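Local coordinates for protein RRNA methyltransferase (Streptomyces viridochromogenes, PDB 1O9G) that methylates N1 of guanine-2535 in 23S ribosomal RNA with S-adenosyl-L-methionine and thereby confers resistance to the orthosomycin antibiotic avilamycin, at residues 5-10 and 35-40; 98-103 and 143-148; 211-216 and 235-240. The protein carries 3 engineered substitutions. All blocks are in the same frame, centred on the assembly; numbering follows the deposited sequence.

Contact 1 of 3, residues 5-10 and 35-40; sequences RHAVER and LATEIF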
ATOM      1  N   ARG A   5       9.747  13.735   7.751  1.00 33.11           N
ATOM      2  CA  ARG A   5      10.180  13.486   9.117  1.00 34.02           C
ATOM      3  C   ARG A   5      11.015  12.211   9.236  1.00 33.90           C
ATOM      4  O   ARG A   5      11.890  12.107  10.090  1.00 36.60           O
ATOM      5  CB  ARG A   5       8.940  13.381  10.010  1.00 33.15           C
ATOM      6  CG  ARG A   5       9.195  13.585  11.475  1.00 36.15           C
ATOM      7  CD  ARG A   5       7.958  13.456  12.330  1.00 34.98           C
ATOM      8  NE  ARG A   5       6.981  14.494  12.005  1.00 34.71           N
ATOM      9  CZ  ARG A   5       5.675  14.294  11.856  1.00 31.60           C
ATOM     10  NH1 ARG A   5       5.131  13.092  12.022  1.00 29.29           N
ATOM     11  NH2 ARG A   5       4.885  15.314  11.554  1.00 32.83           N
ATOM     12  N   HIS A   6      10.740  11.242   8.365  1.00 31.78           N
ATOM     13  CA  HIS A   6      11.311   9.896   8.457  1.00 32.80           C
ATOM     14  C   HIS A   6      12.185   9.589   7.271  1.00 34.52           C
ATOM     15  O   HIS A   6      13.301   9.098   7.426  1.00 37.59           O
ATOM     16  CB  HIS A   6      10.190   8.862   8.548  1.00 31.13           C
ATOM     17  CG  HIS A   6       9.416   8.958   9.814  1.00 31.38           C
ATOM     18  ND1 HIS A   6       8.259   9.696   9.914  1.00 29.32           N
ATOM     19  CD2 HIS A   6       9.639   8.429  11.039  1.00 32.37           C
ATOM     20  CE1 HIS A   6       7.811   9.634  11.154  1.00 29.15           C
ATOM     21  NE2 HIS A   6       8.626   8.866  11.856  1.00 33.07           N
ATOM     22  N   ALA A   7      11.650   9.860   6.085  1.00 33.15           N
ATOM     23  CA  ALA A   7      12.379   9.749   4.841  1.00 35.10           C
ATOM     24  C   ALA A   7      13.124  11.065   4.605  1.00 37.35           C
ATOM     25  O   ALA A   7      12.844  11.776   3.644  1.00 37.70           O
ATOM     26  CB  ALA A   7      11.399   9.436   3.683  1.00 33.53           C
ATOM     27  N   VAL A   8      14.075  11.369   5.492  1.00 40.97           N
ATOM     28  CA  VAL A   8      14.731  12.678   5.575  1.00 44.67           C
ATOM     29  C   VAL A   8      15.761  12.875   4.461  1.00 48.28           C
ATOM     30  O   VAL A   8      15.872  13.964   3.897  1.00 51.00           O
ATOM     31  CB  VAL A   8      15.429  12.866   6.952  1.00 48.28           C
ATOM     32  CG1 VAL A   8      16.243  14.166   6.996  1.00 54.41           C
ATOM     33  CG2 VAL A   8      14.401  12.829   8.075  1.00 46.21           C
ATOM     34  N   GLU A   9      16.517  11.826   4.155  1.00100.00           N
ATOM     35  CA  GLU A   9      17.451  11.860   3.037  1.00100.00           C
ATOM     36  C   GLU A   9      16.873  11.060   1.876  1.00 96.30           C
ATOM     37  O   GLU A   9      16.373   9.948   2.071  1.00 97.12           O
ATOM     38  CB  GLU A   9      18.816  11.314   3.462  1.00 95.35           C
ATOM     39  CG  GLU A   9      19.596  12.271   4.355  1.00 96.55           C
ATOM     40  CD  GLU A   9      20.100  11.617   5.628  1.00 99.28           C
ATOM     41  OE1 GLU A   9      20.955  10.710   5.535  1.00 97.01           O
ATOM     42  OE2 GLU A   9      19.648  12.014   6.723  1.00100.00           O
ATOM     43  N   ARG A  10      16.922  11.640   0.678  1.00 93.65           N
ATOM     44  CA  ARG A  10      16.392  10.992  -0.521  1.00 89.64           C
ATOM     45  C   ARG A  10      17.196   9.729  -0.822  1.00 82.81           C
ATOM     46  O   ARG A  10      18.401   9.789  -1.081  1.00 79.72           O
ATOM     47  CB  ARG A  10      16.419  11.944  -1.720  1.00 90.37           C
ATOM     48  CG  ARG A  10      15.714  11.408  -2.963  1.00 86.67           C
ATOM     49  CD  ARG A  10      15.006  12.473  -3.797  1.00 93.77           C
ATOM     50  NE  ARG A  10      15.904  13.547  -4.231  1.00 98.23           N
ATOM     51  CZ  ARG A  10      15.675  14.378  -5.251  1.00100.00           C
ATOM     52  NH1 ARG A  10      14.565  14.283  -5.979  1.00100.00           N
ATOM     53  NH2 ARG A  10      16.568  15.316  -5.548  1.00100.00           N
ATOM     54  N   LEU A  35       7.374   8.941  -0.536  1.00 17.41           N
ATOM     55  CA  LEU A  35       6.149   9.327   0.129  1.00 16.77           C
ATOM     56  C   LEU A  35       5.507   8.103   0.773  1.00 15.72           C
ATOM     57  O   LEU A  35       4.934   8.190   1.862  1.00 15.59           O
ATOM     58  CB  LEU A  35       5.196  10.020  -0.846  1.00 18.69           C
ATOM     59  CG  LEU A  35       3.894  10.523  -0.265  1.00 19.24           C
ATOM     60  CD1 LEU A  35       4.146  11.444   0.929  1.00 20.32           C
ATOM     61  CD2 LEU A  35       3.081  11.248  -1.315  1.00 20.78           C
ATOM     62  N   ALA A  36       5.572   6.965   0.103  1.00 15.43           N
ATOM     63  CA  ALA A  36       5.005   5.734   0.688  1.00 14.50           C
ATOM     64  C   ALA A  36       5.637   5.415   2.034  1.00 14.37           C
ATOM     65  O   ALA A  36       4.937   5.148   3.022  1.00 14.04           O
ATOM     66  CB  ALA A  36       5.170   4.564  -0.248  1.00 14.87           C
ATOM     67  N   THR A  37       6.953   5.468   2.086  1.00 15.24           N
ATOM     68  CA  THR A  37       7.657   5.107   3.315  1.00 15.34           C
ATOM     69  C   THR A  37       7.447   6.188   4.394  1.00 15.84           C
ATOM     70  O   THR A  37       7.339   5.867   5.561  1.00 16.19           O
ATOM     71  CB  THR A  37       9.115   4.789   3.040  1.00 17.37           C
ATOM     72  OG1 THR A  37       9.717   4.328   4.253  1.00 20.93           O
ATOM     73  CG2 THR A  37       9.900   5.978   2.629  1.00 18.41           C
ATOM     74  N   GLU A  38       7.312   7.451   3.996  1.00 15.96           N
ATOM     75  CA  GLU A  38       7.027   8.534   4.935  1.00 16.21           C
ATOM     76  C   GLU A  38       5.672   8.317   5.608  1.00 14.97           C
ATOM     77  O   GLU A  38       5.555   8.402   6.819  1.00 16.58           O
ATOM     78  CB  GLU A  38       7.065   9.895   4.228  1.00 18.61           C
ATOM     79  CG  GLU A  38       6.722  11.090   5.109  1.00 19.79           C
ATOM     80  CD  GLU A  38       7.784  11.448   6.138  1.00 21.71           C
ATOM     81  OE1 GLU A  38       8.942  11.017   6.009  1.00 22.92           O
ATOM     82  OE2 GLU A  38       7.461  12.198   7.086  1.00 25.14           O
ATOM     83  N   ILE A  39       4.646   8.032   4.828  1.00 14.33           N
ATOM     84  CA  ILE A  39       3.311   7.863   5.366  1.00 14.32           C
ATOM     85  C   ILE A  39       3.306   6.628   6.283  1.00 13.48           C
ATOM     86  O   ILE A  39       2.754   6.676   7.378  1.00 14.99           O
ATOM     87  CB  ILE A  39       2.239   7.732   4.244  1.00 14.01           C
ATOM     88  CG1 ILE A  39       2.141   9.009   3.412  1.00 15.80           C
ATOM     89  CG2 ILE A  39       0.906   7.380   4.862  1.00 13.98           C
ATOM     90  CD1 ILE A  39       1.351   8.868   2.120  1.00 16.09           C
ATOM     91  N   PHE A  40       3.887   5.525   5.817  1.00 13.08           N
ATOM     92  CA  PHE A  40       3.883   4.288   6.590  1.00 13.53           C
ATOM     93  C   PHE A  40       4.586   4.484   7.939  1.00 13.24           C
ATOM     94  O   PHE A  40       4.093   4.048   8.985  1.00 13.91           O
ATOM     95  CB  PHE A  40       4.514   3.132   5.797  1.00 14.23           C
ATOM     96  CG  PHE A  40       4.547   1.839   6.533  1.00 15.46           C
ATOM     97  CD1 PHE A  40       3.382   1.166   6.799  1.00 16.08           C
ATOM     98  CD2 PHE A  40       5.743   1.305   6.989  1.00 16.42           C
ATOM     99  CE1 PHE A  40       3.397  -0.017   7.476  1.00 17.21           C
ATOM    100  CE2 PHE A  40       5.772   0.114   7.660  1.00 18.54           C
ATOM    101  CZ  PHE A  40       4.602  -0.548   7.912  1.00 18.28           C
TER
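The carboxylate of Glu38 takes three successive backbone N-H groups of the N-terminal loop: Arg5, His6 and Ala7. Its two oxygens divide the work. Glu38 OE2 accepts from Arg5 N at 2.8 Å, on the syn side but 30° out of the carboxylate plane. OE1 accepts twice. His6 N reaches Glu38 OE1 at 3.0 Å and uses the syn lone pair, the one facing the other oxygen. Ala7 N lies 2.9 Å from Glu38 OE1, nearly in line with the C-O bond, and this bond is close to straight (171°). Beside these bonds the methyl of Ala7 packs on the helix: Ala7 CB meets Thr37 CG2 at 3.9 Å.

Glu38 gets there by a bend. CG stands anti to the backbone N, and chi2 of 71° then turns the carboxylate to the loop. The segment 35-40 belongs to helix 33-45, which packs on one face of the Rossmann-like methyltransferase sheet, against strands 209-214, 228-232 and 235-241. The loop 5-10 has no helix or strand of its own, and the contact fastens it to that helix. Ala7 is the centre of an inverse gamma turn.

A second shell fixes the acceptor. Arg42, one turn further along the helix, forms a salt bridge with Glu38 OE2 and would be expected to stabilise its negative charge. Thr37 OG1 is held by His73 and Gln41, while its CG2 is the branch that touches Ala7. The guanidinium of Arg5 pairs through NH1 with Glu228, and Ala7 O is hydrogen-bonded to Arg34.

Contact 2 of 3, residues 98-103 and 143-148; sequences ALLSPA and GALPCA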
ATOM      1  N   ALA A  98       3.150 -11.627  -5.623  1.00 12.98           N
ATOM      2  CA  ALA A  98       4.009 -12.784  -5.830  1.00 13.07           C
ATOM      3  C   ALA A  98       5.481 -12.434  -5.518  1.00 12.80           C
ATOM      4  O   ALA A  98       6.260 -13.314  -5.172  1.00 15.05           O
ATOM      5  CB  ALA A  98       3.857 -13.327  -7.229  1.00 14.86           C
ATOM      6  N   LEU A  99       5.861 -11.170  -5.672  1.00 12.65           N
ATOM      7  CA  LEU A  99       7.207 -10.704  -5.387  1.00 12.95           C
ATOM      8  C   LEU A  99       7.553 -10.614  -3.905  1.00 12.73           C
ATOM      9  O   LEU A  99       8.688 -10.304  -3.561  1.00 13.50           O
ATOM     10  CB  LEU A  99       7.438  -9.335  -6.048  1.00 12.80           C
ATOM     11  CG  LEU A  99       7.210  -9.320  -7.566  1.00 11.91           C
ATOM     12  CD1 LEU A  99       7.261  -7.894  -8.032  1.00 13.25           C
ATOM     13  CD2 LEU A  99       8.224 -10.176  -8.289  1.00 14.50           C
ATOM     14  N   LEU A 100       6.600 -10.902  -3.034  1.00 12.40           N
ATOM     15  CA  LEU A 100       6.841 -10.881  -1.592  1.00 12.06           C
ATOM     16  C   LEU A 100       7.427 -12.186  -1.086  1.00 13.10           C
ATOM     17  O   LEU A 100       7.580 -12.341   0.120  1.00 13.40           O
ATOM     18  CB  LEU A 100       5.573 -10.521  -0.836  1.00 11.32           C
ATOM     19  CG  LEU A 100       5.080  -9.118  -1.126  1.00 11.60           C
ATOM     20  CD1 LEU A 100       3.796  -8.889  -0.421  1.00 14.60           C
ATOM     21  CD2 LEU A 100       6.111  -8.048  -0.726  1.00 13.04           C
ATOM     22  N   SER A 101       7.740 -13.113  -1.973  1.00 15.91           N
ATOM     23  CA  SER A 101       8.514 -14.288  -1.569  1.00 17.34           C
ATOM     24  C   SER A 101       9.805 -14.382  -2.357  1.00 17.59           C
ATOM     25  O   SER A 101       9.886 -13.912  -3.490  1.00 17.06           O
ATOM     26  CB  SER A 101       7.726 -15.571  -1.721  1.00 19.39           C
ATOM     27  OG  SER A 101       7.717 -15.979  -3.066  1.00 22.07           O
ATOM     28  N   PRO A 102      10.839 -14.975  -1.780  1.00 18.44           N
ATOM     29  CA  PRO A 102      12.043 -15.230  -2.586  1.00 20.13           C
ATOM     30  C   PRO A 102      11.763 -15.979  -3.889  1.00 19.88           C
ATOM     31  O   PRO A 102      12.348 -15.579  -4.915  1.00 18.98           O
ATOM     32  CB  PRO A 102      12.940 -16.014  -1.638  1.00 23.01           C
ATOM     33  CG  PRO A 102      12.524 -15.532  -0.270  1.00 22.25           C
ATOM     34  CD  PRO A 102      11.026 -15.372  -0.375  1.00 20.80           C
ATOM     35  N   ALA A 103      10.852 -16.942  -3.903  1.00 20.87           N
ATOM     36  CA  ALA A 103      10.559 -17.699  -5.128  1.00 22.23           C
ATOM     37  C   ALA A 103       9.974 -16.780  -6.193  1.00 20.28           C
ATOM     38  O   ALA A 103      10.302 -16.907  -7.350  1.00 21.02           O
ATOM     39  CB  ALA A 103       9.611 -18.869  -4.875  1.00 25.05           C
ATOM     40  N   GLY A 143      12.533 -13.279   5.331  1.00 18.35           N
ATOM     41  CA  GLY A 143      12.055 -14.259   4.374  1.00 17.85           C
ATOM     42  C   GLY A 143      10.697 -13.861   3.793  1.00 15.72           C
ATOM     43  O   GLY A 143      10.277 -12.705   3.898  1.00 15.33           O
ATOM     44  N   ALA A 144      10.000 -14.827   3.213  1.00 16.01           N
ATOM     45  CA  ALA A 144       8.736 -14.555   2.561  1.00 14.94           C
ATOM     46  C   ALA A 144       7.795 -13.824   3.524  1.00 13.50           C
ATOM     47  O   ALA A 144       7.698 -14.175   4.695  1.00 14.36           O
ATOM     48  CB  ALA A 144       8.077 -15.814   2.069  1.00 15.96           C
ATOM     49  N   LEU A 145       7.090 -12.841   2.991  1.00 12.72           N
ATOM     50  CA  LEU A 145       6.134 -12.079   3.734  1.00 12.58           C
ATOM     51  C   LEU A 145       4.733 -12.629   3.460  1.00 11.52           C
ATOM     52  O   LEU A 145       4.245 -12.531   2.322  1.00 13.33           O
ATOM     53  CB  LEU A 145       6.195 -10.613   3.330  1.00 11.87           C
ATOM     54  CG  LEU A 145       5.210  -9.696   4.045  1.00 13.16           C
ATOM     55  CD1 LEU A 145       5.340  -9.712   5.541  1.00 13.31           C
ATOM     56  CD2 LEU A 145       5.367  -8.260   3.517  1.00 13.01           C
ATOM     57  N   PRO A 146       4.071 -13.217   4.467  1.00 12.89           N
ATOM     58  CA  PRO A 146       2.722 -13.737   4.263  1.00 12.63           C
ATOM     59  C   PRO A 146       1.801 -12.646   3.703  1.00 11.65           C
ATOM     60  O   PRO A 146       1.855 -11.504   4.128  1.00 11.91           O
ATOM     61  CB  PRO A 146       2.302 -14.187   5.654  1.00 12.98           C
ATOM     62  CG  PRO A 146       3.561 -14.541   6.333  1.00 13.92           C
ATOM     63  CD  PRO A 146       4.544 -13.503   5.834  1.00 12.39           C
ATOM     64  N   CYS A 147       1.031 -13.023   2.693  1.00 11.55           N
ATOM     65  CA  CYS A 147       0.158 -12.094   1.996  1.00 11.94           C
ATOM     66  C   CYS A 147      -1.097 -12.822   1.527  1.00 12.49           C
ATOM     67  O   CYS A 147      -1.094 -14.019   1.280  1.00 15.82           O
ATOM     68  CB  CYS A 147       0.879 -11.412   0.827  1.00 13.08           C
ATOM     69  SG  CYS A 147       1.408 -12.527  -0.480  1.00 17.55           S
ATOM     70  N   ALA A 148      -2.166 -12.069   1.416  1.00 13.32           N
ATOM     71  CA  ALA A 148      -3.443 -12.587   0.949  1.00 13.83           C
ATOM     72  C   ALA A 148      -4.037 -11.470   0.072  1.00 13.41           C
ATOM     73  O   ALA A 148      -3.818 -10.275   0.285  1.00 13.76           O
ATOM     74  CB  ALA A 148      -4.306 -12.858   2.096  1.00 15.46           C
TER
HETATM   75  O   HOH W   1       4.812 -14.311   0.255  1.00 17.91           O
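Leu100 and Leu145 meet through both backbone and side chain. Leu145 N donates to Leu100 O at 3.0 Å, and the bond is nearly straight at 175°. The same carbonyl oxygen, Leu100 O, lies 3.5 Å from Ala144 CA in a CA-H...O contact. A water donates to Leu145 O at 2.8 Å and, weakly, to Leu100 O.

The side chain of Leu100 has CG anti to its carbonyl carbon (chi1 -64°). The chain then extends to Leu100 CD1, which touches Cys147 CB at 4.1 Å. Nearer the backbone, Leu100 CB lies 4.2 Å from Leu145 CB. The side chain of Leu145 packs on Leu77 and Val80 of strand 77-84, the latter also touched by Leu100.

The contact lies in the beta-alpha-beta crossover that runs from strand 77-84 through the helices to edge strand 147-151 of the Rossmann-like sheet. Segment 98-103 links two of these helices. A type I turn runs from Ala98 to Ser101, and Ser101 is the N-cap of helix 102-119. Chi1 of 79° sets Ser101 OG between its backbone N and carbonyl carbon, where it caps Gly104 N.

Ala144 CB packs against the start of the helix. It lies 3.8 Å from Ser101 CB and 3.9 Å from Pro102 CD.

Contact 3 of 3, residues 211-216 and 235-240; sequences AVTDRS and RSAVMV. Engineered in segment 235-240: Met239 (natural residue Leu).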
ATOM      1  N   ALA A 211      -4.708   5.293   7.216  1.00 12.25           N
ATOM      2  CA  ALA A 211      -4.002   6.355   6.478  1.00 12.36           C
ATOM      3  C   ALA A 211      -4.518   6.309   5.033  1.00 12.37           C
ATOM      4  O   ALA A 211      -4.432   5.294   4.355  1.00 13.52           O
ATOM      5  CB  ALA A 211      -2.540   6.141   6.499  1.00 13.67           C
ATOM      6  N   VAL A 212      -5.055   7.434   4.586  1.00 13.49           N
ATOM      7  CA  VAL A 212      -5.515   7.585   3.209  1.00 15.34           C
ATOM      8  C   VAL A 212      -4.830   8.766   2.541  1.00 15.26           C
ATOM      9  O   VAL A 212      -4.556   9.782   3.168  1.00 15.56           O
ATOM     10  CB  VAL A 212      -7.043   7.717   3.155  1.00 18.17           C
ATOM     11  CG1 VAL A 212      -7.715   6.525   3.817  1.00 18.51           C
ATOM     12  CG2 VAL A 212      -7.516   8.956   3.829  1.00 21.04           C
ATOM     13  N   THR A 213      -4.572   8.623   1.256  1.00 15.68           N
ATOM     14  CA  THR A 213      -3.929   9.655   0.464  1.00 17.55           C
ATOM     15  C   THR A 213      -4.696   9.876  -0.844  1.00 17.77           C
ATOM     16  O   THR A 213      -5.384   8.983  -1.347  1.00 18.39           O
ATOM     17  CB  THR A 213      -2.430   9.310   0.270  1.00 17.49           C
ATOM     18  OG1 THR A 213      -1.789  10.315  -0.507  1.00 22.24           O
ATOM     19  CG2 THR A 213      -2.225   8.002  -0.474  1.00 18.49           C
ATOM     20  N   ASP A 214      -4.609  11.095  -1.361  1.00 20.07           N
ATOM     21  CA  ASP A 214      -5.390  11.553  -2.523  1.00 24.27           C
ATOM     22  C   ASP A 214      -4.617  12.678  -3.193  1.00 25.82           C
ATOM     23  O   ASP A 214      -3.714  13.258  -2.600  1.00 25.00           O
ATOM     24  CB  ASP A 214      -6.739  12.096  -2.030  1.00 27.54           C
ATOM     25  CG  ASP A 214      -7.871  12.002  -3.052  1.00 32.88           C
ATOM     26  OD1 ASP A 214      -7.640  11.892  -4.281  1.00 36.72           O
ATOM     27  OD2 ASP A 214      -9.064  12.061  -2.686  1.00 38.38           O
ATOM     28  N   ARG A 215      -4.995  12.989  -4.424  1.00 36.54           N
ATOM     29  CA  ARG A 215      -4.555  14.199  -5.091  1.00 38.40           C
ATOM     30  C   ARG A 215      -5.460  15.323  -4.616  1.00 36.26           C
ATOM     31  O   ARG A 215      -6.496  15.620  -5.222  1.00 37.98           O
ATOM     32  CB  ARG A 215      -4.652  14.032  -6.604  1.00 42.50           C
ATOM     33  CG  ARG A 215      -4.017  15.153  -7.401  1.00 46.72           C
ATOM     34  CD  ARG A 215      -2.532  14.944  -7.656  1.00 52.11           C
ATOM     35  NE  ARG A 215      -2.248  13.714  -8.402  1.00 57.03           N
ATOM     36  CZ  ARG A 215      -1.106  13.025  -8.338  1.00 60.72           C
ATOM     37  NH1 ARG A 215      -0.107  13.428  -7.552  1.00 60.81           N
ATOM     38  NH2 ARG A 215      -0.954  11.924  -9.072  1.00 65.05           N
ATOM     39  N   SER A 216      -5.085  15.926  -3.499  1.00 33.35           N
ATOM     40  CA  SER A 216      -5.820  17.067  -2.981  1.00 32.61           C
ATOM     41  C   SER A 216      -4.985  17.863  -1.999  1.00 31.25           C
ATOM     42  O   SER A 216      -3.869  17.492  -1.670  1.00 30.37           O
ATOM     43  CB  SER A 216      -7.109  16.624  -2.317  1.00 31.30           C
ATOM     44  OG  SER A 216      -6.830  16.123  -1.044  1.00 30.66           O
ATOM     45  N   ARG A 235       0.014  15.853  -3.573  1.00 28.88           N
ATOM     46  CA  ARG A 235      -0.696  14.845  -2.787  1.00 26.44           C
ATOM     47  C   ARG A 235      -0.840  15.254  -1.311  1.00 25.34           C
ATOM     48  O   ARG A 235       0.008  15.931  -0.770  1.00 27.64           O
ATOM     49  CB  ARG A 235       0.052  13.518  -2.849  1.00 26.79           C
ATOM     50  CG  ARG A 235      -0.221  12.663  -4.099  1.00 29.05           C
ATOM     51  CD  ARG A 235       0.327  11.244  -3.956  1.00 31.77           C
ATOM     52  NE  ARG A 235       0.212  10.419  -5.168  1.00 35.18           N
ATOM     53  CZ  ARG A 235       1.027  10.509  -6.202  1.00 36.00           C
ATOM     54  NH1 ARG A 235       0.868   9.714  -7.259  1.00 40.97           N
ATOM     55  NH2 ARG A 235       2.012  11.404  -6.203  1.00 36.48           N
ATOM     56  N   SER A 236      -1.945  14.867  -0.680  1.00 23.45           N
ATOM     57  CA  SER A 236      -2.070  14.961   0.759  1.00 23.25           C
ATOM     58  C   SER A 236      -2.416  13.589   1.338  1.00 20.74           C
ATOM     59  O   SER A 236      -2.824  12.683   0.628  1.00 20.18           O
ATOM     60  CB  SER A 236      -3.114  15.995   1.173  1.00 26.13           C
ATOM     61  OG  SER A 236      -4.405  15.600   0.775  1.00 28.33           O
ATOM     62  N   ALA A 237      -2.214  13.451   2.631  1.00 20.52           N
ATOM     63  CA  ALA A 237      -2.624  12.275   3.368  1.00 19.14           C
ATOM     64  C   ALA A 237      -3.237  12.695   4.683  1.00 19.04           C
ATOM     65  O   ALA A 237      -2.956  13.776   5.185  1.00 23.62           O
ATOM     66  CB  ALA A 237      -1.452  11.359   3.588  1.00 19.88           C
ATOM     67  N   VAL A 238      -4.081  11.823   5.218  1.00 17.28           N
ATOM     68  CA  VAL A 238      -4.671  12.004   6.535  1.00 17.64           C
ATOM     69  C   VAL A 238      -4.678  10.634   7.209  1.00 16.09           C
ATOM     70  O   VAL A 238      -4.824   9.621   6.552  1.00 17.00           O
ATOM     71  CB  VAL A 238      -6.088  12.629   6.449  1.00 18.55           C
ATOM     72  CG1 VAL A 238      -7.071  11.705   5.765  1.00 17.96           C
ATOM     73  CG2 VAL A 238      -6.555  13.038   7.836  1.00 21.43           C
HETATM   74  N   MSE A 239      -4.484  10.660   8.530  1.00 17.86           N
HETATM   75  CA  MSE A 239      -4.546   9.442   9.327  1.00 17.59           C
HETATM   76  C   MSE A 239      -5.539   9.621  10.451  1.00 17.36           C
HETATM   77  O   MSE A 239      -5.573  10.653  11.070  1.00 19.67           O
HETATM   78  CB  MSE A 239      -3.191   9.174   9.983  1.00 22.04           C
HETATM   79  CG  MSE A 239      -2.030   9.056   9.050  1.00 26.57           C
HETATM   80 SE   MSE A 239      -0.395   8.731  10.014  1.00 38.49          SE
HETATM   81  CE  MSE A 239      -0.895   9.456  11.788  1.00 41.55           C
ATOM     82  N   VAL A 240      -6.314   8.572  10.687  1.00 16.62           N
ATOM     83  CA  VAL A 240      -7.268   8.536  11.776  1.00 17.13           C
ATOM     84  C   VAL A 240      -7.158   7.212  12.529  1.00 16.56           C
ATOM     85  O   VAL A 240      -6.700   6.219  12.025  1.00 17.29           O
ATOM     86  CB  VAL A 240      -8.747   8.702  11.271  1.00 17.59           C
ATOM     87  CG1 VAL A 240      -8.953  10.054  10.605  1.00 20.79           C
ATOM     88  CG2 VAL A 240      -9.147   7.602  10.398  1.00 18.53           C
TER
HETATM   89  O   HOH W   2      -1.092  18.837  -0.655  1.00 41.72           O
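Arg235 runs alongside the end of strand 209-214 and brings its guanidinium over to Arg215. Arg235 CB lies 3.8 Å from Asp214 O. Arg235 CG meets Arg215 NH1 at 3.5 Å, and CD approaches Thr213 OG1. From CG to NE the chain is extended, with chi2 -168° and chi3 -174°. NE also lies near Arg215 NH1, and Arg235 CZ is 3.4 Å from Arg215 NH1. At the tip, Arg215 NH1 sits 3.2 Å from Arg235 NH2, over one face of the Arg235 guanidinium and offset toward its rim. Arg235 NH1 lies 3.4 Å from Arg215 NH2. The planes are 63° apart. The two are like charges, both donors, so no hydrogen bond joins them. Arg215 reaches this place because its chain bends at chi2 and chi3.

Strand 235-241 lies next to 209-214, the last of five parallel strands in the Rossmann-like methyltransferase sheet, and runs antiparallel to it. Val212 with Val238, and Asp214 with Ser236, are the hydrogen-bonded pairs. Val212 N to Val238 O is 2.9 Å.

Ser236 O accepts twice, from Asp214 N and from Thr213 OG1. Thr213 OG1 comes from above the carbonyl plane at 2.8 Å from Ser236 O.

On the face with Asp214, Val212 CG2 presses tightly on Val238 CG1 at 3.4 Å. Ser216 OG and Ser236 OG share a hydrogen bond. On the other face, Ala211 CB meets CG of the engineered selenomethionine Met239. The Asp214 carboxylate is held by Val188 N.

How the contacts relate
The three contacts follow one another along the chain and neither nest nor cross. Contact 1 closes first, when helix 33-45 comes back to the N-terminal loop. Contact 2 closes a largely helical excursion, 104-142, and brings the chain to edge strand 147-151. Contact 3 comes last, where strand 235-241 pairs with 209-214 after the hairpin partner 228-232. Contacts 1 and 3 touch: Ile39 of the helix packs on Ala211, Thr213 and Ala237, and Leu35 on Arg235. Contacts 2 and 3 lie on opposite sides of the chain's centre, about 27 Å apart centre to centre, yet both reach the same sheet.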